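Local coordinates for protein peptide chain release factor subunit 1 (Aeropyrum pernix, PDB 3AGK) that probably directs the termination of nascent peptide synthesis in response to the stop codons UAA, UAG and UGA, at residues E288-Y302 and W354-F368. Numbering follows the deposited sequence.
Sequences EFKLHLAKGTGMIVY and WFLKTFGGLAGILRF
With CG of Phe289 swung away from its backbone N (chi1 170°) and CG of Phe359 turned away from its own carbonyl carbon (chi1 -65°), the two side chains come from opposite directions and their rings meet in a T-shaped pair, the core of an aromatic cluster in the C-terminal alpha/beta domain of this eRF1-family factor and a compact example of how edge-to-face contacts join two helices. The edge of Phe289 points at one face of Phe359, its CZ 3.6 Å from Phe359 CE1. Phe359 in turn directs an edge at Tyr302, placing CE2 over the centre of that ring, while Phe355 turns its edge toward Phe289 in an offset T. Leu293 CD1 closes on Phe359 CZ at 3.5 Å. Trimming Phe359 to an alanine is likely to open a gap between Phe289, Leu293 and Tyr302. Beside this cluster, edge strand 300-302 runs antiparallel to 362-366. Val301 and Gly364 form a hydrogen-bonded pair, each N donating to the other's O, and Val301 CG1 comes within 3.7 Å of Gly364 CA. Ile365 CD1 packs along the extended Glu288 side chain, whose OE2 forms a salt bridge with Lys317. Farther along, Leu366 N donates a hydrogen bond to Met299 O, 2.8 Å away.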
loop_
_atom_site.group_PDB
_atom_site.type_symbol
_atom_site.label_atom_id
_atom_site.label_comp_id
_atom_site.label_asym_id
_atom_site.label_seq_id
_atom_site.Cartn_x
_atom_site.Cartn_y
_atom_site.Cartn_z
ATOM N N GLU A 288 -15.963 -11.267 15.973
ATOM C CA GLU A 288 -16.347 -11.259 17.379
ATOM C C GLU A 288 -17.453 -10.221 17.629
ATOM O O GLU A 288 -18.449 -10.506 18.289
ATOM C CB GLU A 288 -15.142 -10.973 18.273
ATOM C CG GLU A 288 -15.475 -10.884 19.752
ATOM C CD GLU A 288 -14.250 -10.640 20.625
ATOM O OE1 GLU A 288 -13.147 -10.437 20.075
ATOM O OE2 GLU A 288 -14.391 -10.642 21.865
ATOM N N PHE A 289 -17.266 -9.023 17.084
ATOM C CA PHE A 289 -18.251 -7.960 17.191
ATOM C C PHE A 289 -19.609 -8.447 16.668
ATOM O O PHE A 289 -20.636 -8.239 17.307
ATOM C CB PHE A 289 -17.749 -6.704 16.446
ATOM C CG PHE A 289 -18.784 -5.608 16.294
ATOM C CD1 PHE A 289 -19.227 -4.886 17.389
ATOM C CD2 PHE A 289 -19.297 -5.291 15.043
ATOM C CE1 PHE A 289 -20.173 -3.879 17.250
ATOM C CE2 PHE A 289 -20.233 -4.284 14.892
ATOM C CZ PHE A 289 -20.672 -3.569 15.999
ATOM N N LYS A 290 -19.613 -9.114 15.518
ATOM C CA LYS A 290 -20.876 -9.518 14.907
ATOM C C LYS A 290 -21.560 -10.650 15.671
ATOM O O LYS A 290 -22.781 -10.675 15.786
ATOM C CB LYS A 290 -20.679 -9.887 13.440
ATOM C CG LYS A 290 -21.868 -9.514 12.573
ATOM C CD LYS A 290 -23.165 -10.158 13.089
ATOM C CE LYS A 290 -24.389 -9.303 12.812
ATOM N NZ LYS A 290 -25.582 -9.796 13.561
ATOM N N LEU A 291 -20.764 -11.569 16.202
ATOM C CA LEU A 291 -21.253 -12.654 17.047
ATOM C C LEU A 291 -21.998 -12.130 18.289
ATOM O O LEU A 291 -23.052 -12.646 18.664
ATOM C CB LEU A 291 -20.071 -13.534 17.472
ATOM C CG LEU A 291 -20.277 -15.033 17.691
ATOM C CD1 LEU A 291 -21.163 -15.613 16.604
ATOM C CD2 LEU A 291 -18.934 -15.760 17.737
ATOM N N HIS A 292 -21.446 -11.105 18.926
ATOM C CA HIS A 292 -22.116 -10.481 20.060
ATOM C C HIS A 292 -23.438 -9.853 19.616
ATOM O O HIS A 292 -24.449 -9.967 20.313
ATOM C CB HIS A 292 -21.227 -9.423 20.727
ATOM C CG HIS A 292 -20.021 -9.985 21.417
ATOM N ND1 HIS A 292 -20.107 -10.805 22.523
ATOM C CD2 HIS A 292 -18.699 -9.829 21.167
ATOM C CE1 HIS A 292 -18.891 -11.141 22.917
ATOM N NE2 HIS A 292 -18.018 -10.560 22.111
ATOM N N LEU A 293 -23.423 -9.187 18.462
ATOM C CA LEU A 293 -24.637 -8.596 17.909
ATOM C C LEU A 293 -25.689 -9.664 17.684
ATOM O O LEU A 293 -26.829 -9.543 18.135
ATOM C CB LEU A 293 -24.357 -7.941 16.565
ATOM C CG LEU A 293 -23.954 -6.477 16.496
ATOM C CD1 LEU A 293 -23.914 -6.078 15.021
ATOM C CD2 LEU A 293 -24.938 -5.620 17.249
ATOM N N ALA A 294 -25.286 -10.705 16.965
ATOM C CA ALA A 294 -26.185 -11.780 16.580
ATOM C C ALA A 294 -26.778 -12.502 17.789
ATOM O O ALA A 294 -27.905 -12.988 17.734
ATOM C CB ALA A 294 -25.461 -12.768 15.660
ATOM N N LYS A 295 -26.026 -12.563 18.881
ATOM C CA LYS A 295 -26.485 -13.285 20.058
ATOM C C LYS A 295 -27.016 -12.373 21.158
ATOM O O LYS A 295 -27.104 -12.783 22.308
ATOM C CB LYS A 295 -25.376 -14.198 20.596
ATOM C CG LYS A 295 -24.970 -15.301 19.614
ATOM C CD LYS A 295 -23.765 -16.102 20.095
ATOM C CE LYS A 295 -23.552 -17.341 19.230
ATOM N NZ LYS A 295 -22.424 -18.186 19.714
ATOM N N GLY A 296 -27.378 -11.144 20.799
ATOM C CA GLY A 296 -27.907 -10.186 21.758
ATOM C C GLY A 296 -27.233 -10.287 23.111
ATOM O O GLY A 296 -27.885 -10.416 24.149
ATOM N N THR A 297 -25.909 -10.214 23.095
ATOM C CA THR A 297 -25.097 -10.496 24.266
ATOM C C THR A 297 -24.857 -9.263 25.153
ATOM O O THR A 297 -24.515 -9.400 26.330
ATOM C CB THR A 297 -23.740 -11.072 23.831
ATOM O OG1 THR A 297 -23.177 -11.840 24.896
ATOM C CG2 THR A 297 -22.797 -9.953 23.476
ATOM N N GLY A 298 -25.026 -8.069 24.584
ATOM C CA GLY A 298 -24.789 -6.823 25.293
ATOM C C GLY A 298 -23.317 -6.526 25.532
ATOM O O GLY A 298 -22.968 -5.574 26.233
ATOM N N MET A 299 -22.444 -7.337 24.946
ATOM C CA MET A 299 -21.007 -7.178 25.151
ATOM C C MET A 299 -20.381 -6.207 24.139
ATOM O O MET A 299 -19.198 -6.305 23.811
ATOM C CB MET A 299 -20.319 -8.540 25.071
ATOM C CG MET A 299 -19.216 -8.739 26.091
ATOM S SD MET A 299 -19.819 -8.685 27.791
ATOM C CE MET A 299 -18.284 -8.902 28.680
ATOM N N ILE A 300 -21.186 -5.278 23.640
ATOM C CA ILE A 300 -20.711 -4.280 22.695
ATOM C C ILE A 300 -21.332 -2.920 22.983
ATOM O O ILE A 300 -22.315 -2.805 23.718
ATOM C CB ILE A 300 -21.077 -4.643 21.250
ATOM C CG1 ILE A 300 -22.599 -4.697 21.112
ATOM C CG2 ILE A 300 -20.401 -5.952 20.809
ATOM C CD1 ILE A 300 -23.032 -5.319 19.831
ATOM N N VAL A 301 -20.754 -1.889 22.388
ATOM C CA VAL A 301 -21.228 -0.533 22.593
ATOM C C VAL A 301 -21.084 0.199 21.264
ATOM O O VAL A 301 -20.178 -0.090 20.486
ATOM C CB VAL A 301 -20.395 0.172 23.674
ATOM C CG1 VAL A 301 -18.911 0.164 23.284
ATOM C CG2 VAL A 301 -20.902 1.581 23.925
ATOM N N TYR A 302 -22.003 1.115 20.983
ATOM C CA TYR A 302 -21.899 1.953 19.795
ATOM C C TYR A 302 -22.680 3.226 20.046
ATOM O O TYR A 302 -23.431 3.312 21.020
ATOM C CB TYR A 302 -22.399 1.227 18.538
ATOM C CG TYR A 302 -23.680 0.442 18.723
ATOM C CD1 TYR A 302 -24.930 1.027 18.486
ATOM C CD2 TYR A 302 -23.640 -0.892 19.128
ATOM C CE1 TYR A 302 -26.110 0.306 18.668
ATOM C CE2 TYR A 302 -24.804 -1.628 19.304
ATOM C CZ TYR A 302 -26.037 -1.029 19.069
ATOM O OH TYR A 302 -27.186 -1.775 19.246
ATOM N N TRP A 354 -20.625 -2.124 5.478
ATOM C CA TRP A 354 -21.737 -2.418 6.353
ATOM C C TRP A 354 -21.518 -1.774 7.733
ATOM O O TRP A 354 -22.413 -1.118 8.276
ATOM C CB TRP A 354 -21.882 -3.931 6.497
ATOM C CG TRP A 354 -22.702 -4.304 7.672
ATOM C CD1 TRP A 354 -24.065 -4.314 7.750
ATOM C CD2 TRP A 354 -22.222 -4.693 8.960
ATOM N NE1 TRP A 354 -24.463 -4.697 9.009
ATOM C CE2 TRP A 354 -23.349 -4.937 9.771
ATOM C CE3 TRP A 354 -20.949 -4.867 9.506
ATOM C CZ2 TRP A 354 -23.238 -5.347 11.101
ATOM C CZ3 TRP A 354 -20.838 -5.281 10.808
ATOM C CH2 TRP A 354 -21.975 -5.508 11.602
ATOM N N PHE A 355 -20.317 -1.980 8.278
ATOM C CA PHE A 355 -19.890 -1.407 9.548
ATOM C C PHE A 355 -20.036 0.112 9.573
ATOM O O PHE A 355 -20.543 0.687 10.543
ATOM C CB PHE A 355 -18.435 -1.794 9.838
ATOM C CG PHE A 355 -17.895 -1.239 11.145
ATOM C CD1 PHE A 355 -18.492 -1.564 12.358
ATOM C CD2 PHE A 355 -16.773 -0.417 11.160
ATOM C CE1 PHE A 355 -17.985 -1.059 13.555
ATOM C CE2 PHE A 355 -16.267 0.091 12.351
ATOM C CZ PHE A 355 -16.876 -0.228 13.548
ATOM N N LEU A 356 -19.579 0.757 8.506
ATOM C CA LEU A 356 -19.687 2.198 8.363
ATOM C C LEU A 356 -21.150 2.642 8.220
ATOM O O LEU A 356 -21.546 3.684 8.736
ATOM C CB LEU A 356 -18.896 2.663 7.131
ATOM C CG LEU A 356 -18.931 4.170 6.878
ATOM C CD1 LEU A 356 -18.291 4.887 8.070
ATOM C CD2 LEU A 356 -18.245 4.554 5.566
ATOM N N LYS A 357 -21.949 1.860 7.503
ATOM C CA LYS A 357 -23.337 2.254 7.256
ATOM C C LYS A 357 -24.177 2.065 8.508
ATOM O O LYS A 357 -24.980 2.919 8.856
ATOM C CB LYS A 357 -23.970 1.481 6.075
ATOM C CG LYS A 357 -25.448 1.830 5.849
ATOM C CD LYS A 357 -26.187 0.891 4.893
ATOM C CE LYS A 357 -27.511 1.540 4.481
ATOM N NZ LYS A 357 -28.428 0.662 3.713
ATOM N N THR A 358 -23.999 0.943 9.187
ATOM C CA THR A 358 -24.933 0.644 10.250
ATOM C C THR A 358 -24.497 1.153 11.631
ATOM O O THR A 358 -25.339 1.329 12.500
ATOM C CB THR A 358 -25.452 -0.838 10.233
ATOM O OG1 THR A 358 -24.872 -1.610 11.282
ATOM C CG2 THR A 358 -25.200 -1.491 8.891
ATOM N N PHE A 359 -23.204 1.436 11.800
ATOM C CA PHE A 359 -22.671 1.906 13.078
ATOM C C PHE A 359 -21.813 3.163 12.955
ATOM O O PHE A 359 -21.083 3.526 13.884
ATOM C CB PHE A 359 -21.856 0.805 13.738
ATOM C CG PHE A 359 -22.668 -0.391 14.118
ATOM C CD1 PHE A 359 -22.602 -1.557 13.369
ATOM C CD2 PHE A 359 -23.502 -0.350 15.226
ATOM C CE1 PHE A 359 -23.341 -2.673 13.720
ATOM C CE2 PHE A 359 -24.245 -1.456 15.595
ATOM C CZ PHE A 359 -24.169 -2.624 14.835
ATOM N N GLY A 360 -21.893 3.814 11.799
ATOM C CA GLY A 360 -21.100 4.998 11.550
ATOM C C GLY A 360 -19.618 4.713 11.651
ATOM O O GLY A 360 -18.822 5.622 11.853
ATOM N N GLY A 361 -19.241 3.449 11.490
ATOM C CA GLY A 361 -17.839 3.073 11.536
ATOM C C GLY A 361 -17.179 3.301 12.897
ATOM O O GLY A 361 -15.989 3.624 12.967
ATOM N N LEU A 362 -17.953 3.130 13.973
ATOM C CA LEU A 362 -17.431 3.227 15.345
ATOM C C LEU A 362 -18.171 2.276 16.280
ATOM O O LEU A 362 -19.371 2.432 16.507
ATOM C CB LEU A 362 -17.634 4.647 15.879
ATOM C CG LEU A 362 -16.655 5.390 16.798
ATOM C CD1 LEU A 362 -17.448 6.171 17.868
ATOM C CD2 LEU A 362 -15.610 4.520 17.422
ATOM N N ALA A 363 -17.461 1.320 16.862
ATOM C CA ALA A 363 -18.074 0.433 17.840
ATOM C C ALA A 363 -17.018 -0.186 18.736
ATOM O O ALA A 363 -15.840 -0.206 18.380
ATOM C CB ALA A 363 -18.909 -0.650 17.158
ATOM N N GLY A 364 -17.439 -0.670 19.905
ATOM C CA GLY A 364 -16.521 -1.296 20.832
ATOM C C GLY A 364 -16.981 -2.678 21.239
ATOM O O GLY A 364 -18.177 -2.946 21.334
ATOM N N ILE A 365 -16.029 -3.572 21.449
ATOM C CA ILE A 365 -16.325 -4.802 22.157
ATOM C C ILE A 365 -15.963 -4.572 23.639
ATOM O O ILE A 365 -14.861 -4.133 23.960
ATOM C CB ILE A 365 -15.540 -5.983 21.596
ATOM C CG1 ILE A 365 -15.843 -6.167 20.103
ATOM C CG2 ILE A 365 -15.841 -7.267 22.415
ATOM C CD1 ILE A 365 -14.868 -7.118 19.391
ATOM N N LEU A 366 -16.911 -4.846 24.528
ATOM C CA LEU A 366 -16.723 -4.616 25.959
ATOM C C LEU A 366 -16.038 -5.788 26.666
ATOM O O LEU A 366 -16.153 -6.935 26.247
ATOM C CB LEU A 366 -18.072 -4.339 26.620
ATOM C CG LEU A 366 -18.845 -3.122 26.106
ATOM C CD1 LEU A 366 -20.133 -2.940 26.888
ATOM C CD2 LEU A 366 -17.998 -1.857 26.178
ATOM N N ARG A 367 -15.316 -5.503 27.737
ATOM C CA ARG A 367 -14.811 -6.584 28.574
ATOM C C ARG A 367 -15.830 -6.896 29.665
ATOM O O ARG A 367 -15.801 -7.966 30.277
ATOM C CB ARG A 367 -13.442 -6.248 29.159
ATOM C CG ARG A 367 -13.348 -4.861 29.715
ATOM C CD ARG A 367 -12.023 -4.654 30.392
ATOM N NE ARG A 367 -10.890 -4.639 29.476
ATOM C CZ ARG A 367 -10.147 -3.564 29.239
ATOM N NH1 ARG A 367 -10.420 -2.412 29.852
ATOM N NH2 ARG A 367 -9.119 -3.643 28.407
ATOM N N PHE A 368 -16.724 -5.944 29.903
ATOM C CA PHE A 368 -17.950 -6.204 30.645
ATOM C C PHE A 368 -19.003 -5.176 30.281
ATOM O O PHE A 368 -20.127 -5.546 29.958
ATOM C CB PHE A 368 -17.732 -6.275 32.174
ATOM C CG PHE A 368 -16.444 -5.650 32.648
ATOM C CD1 PHE A 368 -15.428 -6.434 33.178
ATOM C CD2 PHE A 368 -16.250 -4.288 32.564
ATOM C CE1 PHE A 368 -14.239 -5.856 33.606
ATOM C CE2 PHE A 368 -15.067 -3.711 32.988
ATOM C CZ PHE A 368 -14.065 -4.490 33.510
#